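Local coordinates for uncharacterized protein (Bacteroides thetaiotaomicron VPI-5482, PDB 3KNY) that is of unknown function but folds into two domains and belongs to the BT_3535-like family, and is probably a lipoprotein, at residues W46-S51 / R82-Q87; L137-K142 / T163-L168. All coordinates share one frame; numbering follows the deposited sequence.

How the interactions relate
Interactions 1 and 2 lie on opposite sides of the chain's centre, their own centres about 32 Å apart and their nearest atoms about 20 Å apart, and they share no helix or strand. Interaction 1 joins the ends of helices 40-49 and 66-84 and is partly buried; it works through methyl groups and a selenium, with no hydrogen bond from one segment to the other. Interaction 2 is a surface contact at the open end of the hairpin formed by strands 140-149 and 154-164, where backbone bonds, a threonine hydroxyl and a tyrosine ring over glycine do the holding. Along the chain the first closes before the second opens.

Interaction 1 (W46-S51 / R82-Q87); sequences WRTMSS and RIEKGQ
An apolar contact between two helix ends, Thr48 and Ile83 at its middle, joins the last turn of helix 40-49 to the last turn of helix 66-84, which finishes in a Schellman motif with Gly86 at positive phi. Nothing hydrogen-bonds across; the join is made by methyl groups. Thr48 and Ile83 point toward each other, and their side chains slide past one another in opposite directions. The CG2 methyl of Thr48 lies anti to its own backbone N (chi1 -68° for OG1), which presents it to the isoleucine, 4.0 Å from Ile83 CG2. The extended arm of Ile83 reaches further, its CD1 coming to 3.7 Å from Thr48 O and also resting near the selenium of selenomethionine Met49, with SE and CD1 4.4 Å apart. That selenium chain turns inward to Ile76 and Ile79 of helix 66-84 and to Leu95 and Ile55 of the strands behind. At the exposed margin the Glu84 side chain crosses that of Thr48 at about a right angle, without bonding to it. Thr48 OG1 instead turns back along its own helix, in a weak bond to Glu44 O. Beyond the helix, Ser51 OG sits against Ile83 CG2 at 4.0 Å and hydrogen-bonds Thr48 O in the carbonyl plane, with a C=O...OG angle of 156°. Replacing Ser51 by alanine removes that hydroxyl and would probably leave a small gap beside Ile83 CG2 and one donor fewer on Thr48 O. The backbone reaches the same carbonyl, Ser51 N bonding Thr48 O at 3.1 Å.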
ATOM      1  N   TRP A  46      11.383  11.078  -0.193  1.00 32.07           N
ATOM      2  CA  TRP A  46      10.677  10.213  -1.122  1.00 32.82           C
ATOM      3  C   TRP A  46      11.621   9.416  -2.031  1.00 34.06           C
ATOM      4  O   TRP A  46      11.420   8.219  -2.231  1.00 34.02           O
ATOM      5  CB  TRP A  46       9.674  11.013  -1.937  1.00 32.11           C
ATOM      6  CG  TRP A  46       8.557  11.515  -1.076  1.00 34.65           C
ATOM      7  CD1 TRP A  46       8.234  12.813  -0.828  1.00 34.78           C
ATOM      8  CD2 TRP A  46       7.658  10.723  -0.297  1.00 37.03           C
ATOM      9  NE1 TRP A  46       7.174  12.881   0.039  1.00 33.97           N
ATOM     10  CE2 TRP A  46       6.799  11.615   0.383  1.00 36.03           C
ATOM     11  CE3 TRP A  46       7.491   9.346  -0.107  1.00 33.98           C
ATOM     12  CZ2 TRP A  46       5.773  11.176   1.229  1.00 40.05           C
ATOM     13  CZ3 TRP A  46       6.476   8.909   0.740  1.00 32.47           C
ATOM     14  CH2 TRP A  46       5.626   9.819   1.393  1.00 32.85           C
ATOM     15  N   ARG A  47      12.651  10.054  -2.578  1.00 34.97           N
ATOM     16  CA  ARG A  47      13.622   9.296  -3.365  1.00 34.74           C
ATOM     17  C   ARG A  47      14.174   8.118  -2.549  1.00 32.67           C
ATOM     18  O   ARG A  47      14.240   7.004  -3.062  1.00 31.29           O
ATOM     19  CB  ARG A  47      14.784  10.166  -3.870  1.00 35.35           C
ATOM     20  CG  ARG A  47      15.772   9.373  -4.769  1.00 40.27           C
ATOM     21  CD  ARG A  47      17.146  10.005  -4.862  1.00 45.34           C
ATOM     22  NE  ARG A  47      17.025  11.423  -5.147  1.00 51.35           N
ATOM     23  CZ  ARG A  47      16.674  11.926  -6.326  1.00 56.34           C
ATOM     24  NH1 ARG A  47      16.411  11.124  -7.361  1.00 58.89           N
ATOM     25  NH2 ARG A  47      16.582  13.244  -6.471  1.00 57.38           N
ATOM     26  N   THR A  48      14.582   8.370  -1.302  1.00 32.10           N
ATOM     27  CA  THR A  48      15.102   7.299  -0.423  1.00 33.84           C
ATOM     28  C   THR A  48      14.050   6.194  -0.212  1.00 34.74           C
ATOM     29  O   THR A  48      14.325   4.994  -0.272  1.00 34.29           O
ATOM     30  CB  THR A  48      15.500   7.853   0.970  1.00 33.17           C
ATOM     31  OG1 THR A  48      16.640   8.701   0.838  1.00 29.94           O
ATOM     32  CG2 THR A  48      15.804   6.704   1.973  1.00 29.22           C
HETATM   33  N   MSE A  49      12.838   6.665   0.028  1.00 35.47           N
HETATM   34  CA  MSE A  49      11.690   5.850   0.339  1.00 34.12           C
HETATM   35  C   MSE A  49      11.343   4.984  -0.872  1.00 33.67           C
HETATM   36  O   MSE A  49      11.014   3.811  -0.725  1.00 33.09           O
HETATM   37  CB  MSE A  49      10.543   6.807   0.702  1.00 32.90           C
HETATM   38  CG  MSE A  49       9.604   6.295   1.712  1.00 35.89           C
HETATM   39 SE   MSE A  49      10.274   6.087   3.533  0.75 20.63          SE
HETATM   40  CE  MSE A  49       8.605   5.173   3.970  1.00 29.69           C
ATOM     41  N   SER A  50      11.476   5.548  -2.074  1.00 32.49           N
ATOM     42  CA  SER A  50      11.123   4.826  -3.306  1.00 30.94           C
ATOM     43  C   SER A  50      12.118   3.713  -3.625  1.00 29.85           C
ATOM     44  O   SER A  50      11.905   2.944  -4.559  1.00 27.78           O
ATOM     45  CB  SER A  50      11.020   5.779  -4.511  1.00 30.83           C
ATOM     46  OG  SER A  50      12.308   6.076  -5.040  1.00 27.28           O
ATOM     47  N   SER A  51      13.211   3.638  -2.871  1.00 30.43           N
ATOM     48  CA  SER A  51      14.186   2.570  -3.068  1.00 31.54           C
ATOM     49  C   SER A  51      13.751   1.292  -2.355  1.00 33.69           C
ATOM     50  O   SER A  51      14.385   0.256  -2.520  1.00 35.36           O
ATOM     51  CB  SER A  51      15.540   2.985  -2.525  1.00 29.51           C
ATOM     52  OG  SER A  51      15.550   2.934  -1.113  1.00 26.51           O
ATOM     53  N   ARG A  82      16.165   4.487   8.928  1.00 43.57           N
ATOM     54  CA  ARG A  82      16.380   3.045   9.005  1.00 45.03           C
ATOM     55  C   ARG A  82      16.867   2.473   7.694  1.00 43.79           C
ATOM     56  O   ARG A  82      17.668   1.541   7.694  1.00 45.08           O
ATOM     57  CB  ARG A  82      15.106   2.351   9.443  1.00 47.90           C
ATOM     58  CG  ARG A  82      14.730   2.770  10.827  1.00 50.76           C
ATOM     59  CD  ARG A  82      13.252   2.760  11.063  1.00 55.26           C
ATOM     60  NE  ARG A  82      13.033   3.084  12.462  1.00 58.49           N
ATOM     61  CZ  ARG A  82      13.178   2.217  13.460  1.00 56.88           C
ATOM     62  NH1 ARG A  82      13.514   0.953  13.228  1.00 56.28           N
ATOM     63  NH2 ARG A  82      12.975   2.614  14.702  1.00 59.30           N
ATOM     64  N   ILE A  83      16.388   3.028   6.584  1.00 43.03           N
ATOM     65  CA  ILE A  83      16.866   2.619   5.264  1.00 41.31           C
ATOM     66  C   ILE A  83      18.331   2.989   5.206  1.00 41.14           C
ATOM     67  O   ILE A  83      19.148   2.149   4.886  1.00 41.33           O
ATOM     68  CB  ILE A  83      16.086   3.274   4.087  1.00 41.00           C
ATOM     69  CG1 ILE A  83      14.610   2.843   4.130  1.00 37.57           C
ATOM     70  CG2 ILE A  83      16.707   2.880   2.760  1.00 31.16           C
ATOM     71  CD1 ILE A  83      13.711   3.431   3.029  1.00 31.34           C
ATOM     72  N   GLU A  84      18.660   4.227   5.566  1.00 42.94           N
ATOM     73  CA  GLU A  84      20.063   4.692   5.559  1.00 44.77           C
ATOM     74  C   GLU A  84      20.953   3.904   6.526  1.00 46.62           C
ATOM     75  O   GLU A  84      22.096   3.591   6.195  1.00 45.84           O
ATOM     76  CB  GLU A  84      20.163   6.196   5.858  1.00 43.83           C
ATOM     77  CG  GLU A  84      19.840   7.083   4.668  1.00 46.50           C
ATOM     78  CD  GLU A  84      19.576   8.542   5.045  1.00 52.85           C
ATOM     79  OE1 GLU A  84      20.130   9.019   6.065  1.00 51.43           O
ATOM     80  OE2 GLU A  84      18.809   9.216   4.307  1.00 56.47           O
ATOM     81  N   LYS A  85      20.421   3.556   7.699  1.00 48.83           N
ATOM     82  CA  LYS A  85      21.183   2.795   8.709  1.00 49.93           C
ATOM     83  C   LYS A  85      21.412   1.323   8.370  1.00 48.84           C
ATOM     84  O   LYS A  85      21.993   0.610   9.174  1.00 48.41           O
ATOM     85  CB  LYS A  85      20.527   2.924  10.101  1.00 50.49           C
ATOM     86  CG  LYS A  85      20.879   4.250  10.749  1.00 57.32           C
ATOM     87  CD  LYS A  85      20.187   4.521  12.069  1.00 64.11           C
ATOM     88  CE  LYS A  85      20.731   5.836  12.643  1.00 65.31           C
ATOM     89  NZ  LYS A  85      20.017   6.266  13.872  1.00 69.03           N
ATOM     90  N   GLY A  86      20.969   0.872   7.196  1.00 48.61           N
ATOM     91  CA  GLY A  86      21.133  -0.523   6.771  1.00 49.15           C
ATOM     92  C   GLY A  86      20.053  -1.460   7.298  1.00 50.04           C
ATOM     93  O   GLY A  86      20.079  -2.665   7.044  1.00 50.50           O
ATOM     94  N   GLN A  87      19.066  -0.898   7.981  1.00 49.72           N
ATOM     95  CA  GLN A  87      18.101  -1.683   8.726  1.00 49.64           C
ATOM     96  C   GLN A  87      16.884  -2.131   7.926  1.00 48.76           C
ATOM     97  O   GLN A  87      16.375  -3.217   8.155  1.00 51.25           O
ATOM     98  CB  GLN A  87      17.665  -0.863   9.910  1.00 51.37           C
ATOM     99  CG  GLN A  87      16.720  -1.537  10.823  1.00 54.98           C
ATOM    100  CD  GLN A  87      16.375  -0.636  11.987  1.00 65.77           C
ATOM    101  OE1 GLN A  87      15.253  -0.690  12.495  1.00 73.00           O
ATOM    102  NE2 GLN A  87      17.329   0.223  12.409  1.00 54.44           N
TER

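Interaction 2 (L137-K142 / T163-L168); sequences LGPYIK and TGSPYL
At the open end of the antiparallel beta hairpin of strands 140-149 and 154-164, Tyr140 pairs with Gly164 and Ile141 with Thr163. Tyr140 and Gly164 form a hydrogen-bonded pair: Tyr140 N gives a bond of 3.0 Å to Gly164 O, while the return bond from Gly164 N to Tyr140 O is weak. On that side Thr163 adds its hydroxyl, since OG1, anti to the backbone N (chi1 -171°), donates to Tyr140 O at 2.9 Å, tilted 26° from the carbonyl plane. Tyr140 O is thus held by a side chain as well as by the backbone. With chi1 at 59°, CG of Tyr140 sits between its backbone N and carbonyl carbon, and the ring lies across the opposing strand. Gly164 CA makes a CH-pi contact with one face, 4.0 Å from the ring centroid, and Lys142 CE rests on the opposite face. Gly164, having no side chain, lets the ring lie over its backbone. Past the paired residues the chains stay close: Pro139 CA makes a CA-H...O contact with Gly164 O, and Pro166 CD comes to 3.3 Å from Gly138 O. Ser165 OG accepts from Tyr167 N at 2.9 Å in an ST turn and also bonds Asn170. The Tyr167 ring, with Pro166 CG over one face, meets Leu137 O at its edge, CE2 to O 3.3 Å. Strand 140-149 is the middle strand of three, flanked by strands 124-134 and 154-164, and Pro139 and Thr163 pack on Phe199 and Leu197, respectively, of strand 188-201.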
ATOM      1  N   LEU A 137      -5.846  -9.055 -16.268  1.00 26.75           N
ATOM      2  CA  LEU A 137      -7.218  -9.125 -16.785  1.00 25.83           C
ATOM      3  C   LEU A 137      -8.204  -8.340 -15.925  1.00 24.84           C
ATOM      4  O   LEU A 137      -9.350  -8.290 -16.270  1.00 25.62           O
ATOM      5  CB  LEU A 137      -7.681 -10.587 -16.936  1.00 24.14           C
ATOM      6  CG  LEU A 137      -6.936 -11.408 -18.002  1.00 21.93           C
ATOM      7  CD1 LEU A 137      -7.224 -12.893 -17.863  1.00 16.28           C
ATOM      8  CD2 LEU A 137      -7.323 -10.927 -19.384  1.00 10.55           C
ATOM      9  N   GLY A 138      -7.785  -7.747 -14.807  1.00 26.41           N
ATOM     10  CA  GLY A 138      -8.687  -6.873 -14.020  1.00 27.59           C
ATOM     11  C   GLY A 138      -8.983  -7.195 -12.554  1.00 28.94           C
ATOM     12  O   GLY A 138      -9.042  -6.290 -11.723  1.00 29.95           O
ATOM     13  N   PRO A 139      -9.227  -8.472 -12.227  1.00 29.32           N
ATOM     14  CA  PRO A 139      -9.531  -8.828 -10.861  1.00 28.83           C
ATOM     15  C   PRO A 139      -8.435  -8.419  -9.885  1.00 27.58           C
ATOM     16  O   PRO A 139      -7.259  -8.466 -10.214  1.00 25.08           O
ATOM     17  CB  PRO A 139      -9.664 -10.344 -10.945  1.00 30.43           C
ATOM     18  CG  PRO A 139     -10.215 -10.556 -12.274  1.00 29.31           C
ATOM     19  CD  PRO A 139      -9.450  -9.614 -13.125  1.00 28.79           C
ATOM     20  N   TYR A 140      -8.840  -8.020  -8.688  1.00 27.85           N
ATOM     21  CA  TYR A 140      -7.916  -7.442  -7.728  1.00 28.84           C
ATOM     22  C   TYR A 140      -8.150  -7.984  -6.313  1.00 27.32           C
ATOM     23  O   TYR A 140      -9.219  -8.490  -6.012  1.00 27.10           O
ATOM     24  CB  TYR A 140      -8.077  -5.908  -7.730  1.00 29.21           C
ATOM     25  CG  TYR A 140      -9.473  -5.430  -7.391  1.00 27.71           C
ATOM     26  CD1 TYR A 140      -9.993  -5.581  -6.099  1.00 33.55           C
ATOM     27  CD2 TYR A 140     -10.293  -4.839  -8.358  1.00 33.98           C
ATOM     28  CE1 TYR A 140     -11.300  -5.160  -5.772  1.00 28.96           C
ATOM     29  CE2 TYR A 140     -11.609  -4.420  -8.039  1.00 30.22           C
ATOM     30  CZ  TYR A 140     -12.088  -4.587  -6.745  1.00 30.20           C
ATOM     31  OH  TYR A 140     -13.340  -4.176  -6.405  1.00 37.88           O
ATOM     32  N   ILE A 141      -7.143  -7.864  -5.456  1.00 25.73           N
ATOM     33  CA  ILE A 141      -7.305  -8.126  -4.026  1.00 24.38           C
ATOM     34  C   ILE A 141      -6.986  -6.833  -3.302  1.00 26.74           C
ATOM     35  O   ILE A 141      -5.875  -6.292  -3.443  1.00 25.81           O
ATOM     36  CB  ILE A 141      -6.338  -9.185  -3.492  1.00 23.09           C
ATOM     37  CG1 ILE A 141      -6.540 -10.535  -4.191  1.00 20.76           C
ATOM     38  CG2 ILE A 141      -6.501  -9.306  -1.981  1.00 14.22           C
ATOM     39  CD1 ILE A 141      -5.382 -11.526  -3.901  1.00 23.76           C
ATOM     40  N   LYS A 142      -7.952  -6.336  -2.537  1.00 27.07           N
ATOM     41  CA  LYS A 142      -7.761  -5.134  -1.739  1.00 27.51           C
ATOM     42  C   LYS A 142      -7.881  -5.401  -0.242  1.00 26.85           C
ATOM     43  O   LYS A 142      -8.581  -6.330   0.168  1.00 30.24           O
ATOM     44  CB  LYS A 142      -8.809  -4.101  -2.134  1.00 28.67           C
ATOM     45  CG  LYS A 142      -8.566  -3.553  -3.511  1.00 30.28           C
ATOM     46  CD  LYS A 142      -9.523  -2.450  -3.865  1.00 29.51           C
ATOM     47  CE  LYS A 142      -9.289  -1.981  -5.299  1.00 33.24           C
ATOM     48  NZ  LYS A 142      -9.787  -0.588  -5.466  1.00 39.55           N
ATOM     49  N   THR A 163     -12.217  -8.839  -2.817  1.00 31.10           N
ATOM     50  CA  THR A 163     -11.868  -9.050  -4.176  1.00 31.67           C
ATOM     51  C   THR A 163     -12.978  -8.506  -5.048  1.00 31.46           C
ATOM     52  O   THR A 163     -14.065  -8.241  -4.585  1.00 32.98           O
ATOM     53  CB  THR A 163     -11.613 -10.535  -4.376  1.00 31.67           C
ATOM     54  OG1 THR A 163     -11.059 -10.747  -5.665  1.00 37.88           O
ATOM     55  CG2 THR A 163     -12.895 -11.335  -4.226  1.00 28.58           C
ATOM     56  N   GLY A 164     -12.687  -8.314  -6.318  1.00 32.72           N
ATOM     57  CA  GLY A 164     -13.653  -7.772  -7.264  1.00 30.36           C
ATOM     58  C   GLY A 164     -12.979  -7.548  -8.605  1.00 30.63           C
ATOM     59  O   GLY A 164     -11.815  -7.935  -8.815  1.00 30.72           O
ATOM     60  N   SER A 165     -13.716  -6.952  -9.526  1.00 30.98           N
ATOM     61  CA  SER A 165     -13.192  -6.644 -10.852  1.00 31.45           C
ATOM     62  C   SER A 165     -13.939  -5.475 -11.477  1.00 32.52           C
ATOM     63  O   SER A 165     -15.131  -5.322 -11.270  1.00 32.76           O
ATOM     64  CB  SER A 165     -13.331  -7.860 -11.776  1.00 29.84           C
ATOM     65  OG  SER A 165     -13.025  -7.513 -13.117  1.00 25.60           O
ATOM     66  N   PRO A 166     -13.246  -4.661 -12.273  1.00 34.76           N
ATOM     67  CA  PRO A 166     -13.971  -3.670 -13.046  1.00 34.29           C
ATOM     68  C   PRO A 166     -14.878  -4.301 -14.097  1.00 35.20           C
ATOM     69  O   PRO A 166     -15.817  -3.659 -14.513  1.00 36.05           O
ATOM     70  CB  PRO A 166     -12.860  -2.877 -13.720  1.00 33.58           C
ATOM     71  CG  PRO A 166     -11.756  -3.824 -13.839  1.00 37.02           C
ATOM     72  CD  PRO A 166     -11.810  -4.660 -12.595  1.00 37.27           C
ATOM     73  N   TYR A 167     -14.613  -5.541 -14.508  1.00 36.86           N
ATOM     74  CA  TYR A 167     -15.444  -6.220 -15.506  1.00 37.90           C
ATOM     75  C   TYR A 167     -16.352  -7.257 -14.864  1.00 39.54           C
ATOM     76  O   TYR A 167     -15.923  -8.080 -14.055  1.00 42.71           O
ATOM     77  CB  TYR A 167     -14.582  -6.894 -16.593  1.00 37.68           C
ATOM     78  CG  TYR A 167     -13.417  -6.031 -17.031  1.00 41.47           C
ATOM     79  CD1 TYR A 167     -13.633  -4.806 -17.640  1.00 38.82           C
ATOM     80  CD2 TYR A 167     -12.104  -6.421 -16.795  1.00 42.74           C
ATOM     81  CE1 TYR A 167     -12.583  -4.002 -18.018  1.00 44.91           C
ATOM     82  CE2 TYR A 167     -11.041  -5.613 -17.165  1.00 45.68           C
ATOM     83  CZ  TYR A 167     -11.289  -4.407 -17.780  1.00 50.35           C
ATOM     84  OH  TYR A 167     -10.243  -3.599 -18.163  1.00 58.68           O
ATOM     85  N   LEU A 168     -17.621  -7.197 -15.235  1.00 41.18           N
ATOM     86  CA  LEU A 168     -18.610  -8.221 -14.889  1.00 41.48           C
ATOM     87  C   LEU A 168     -18.200  -9.523 -15.575  1.00 39.68           C
ATOM     88  O   LEU A 168     -17.658  -9.502 -16.683  1.00 40.35           O
ATOM     89  CB  LEU A 168     -20.002  -7.811 -15.428  1.00 42.69           C
ATOM     90  CG  LEU A 168     -20.589  -6.429 -15.086  1.00 43.31           C
ATOM     91  CD1 LEU A 168     -21.919  -6.247 -15.810  1.00 36.01           C
ATOM     92  CD2 LEU A 168     -20.721  -6.241 -13.556  1.00 40.12           C
TER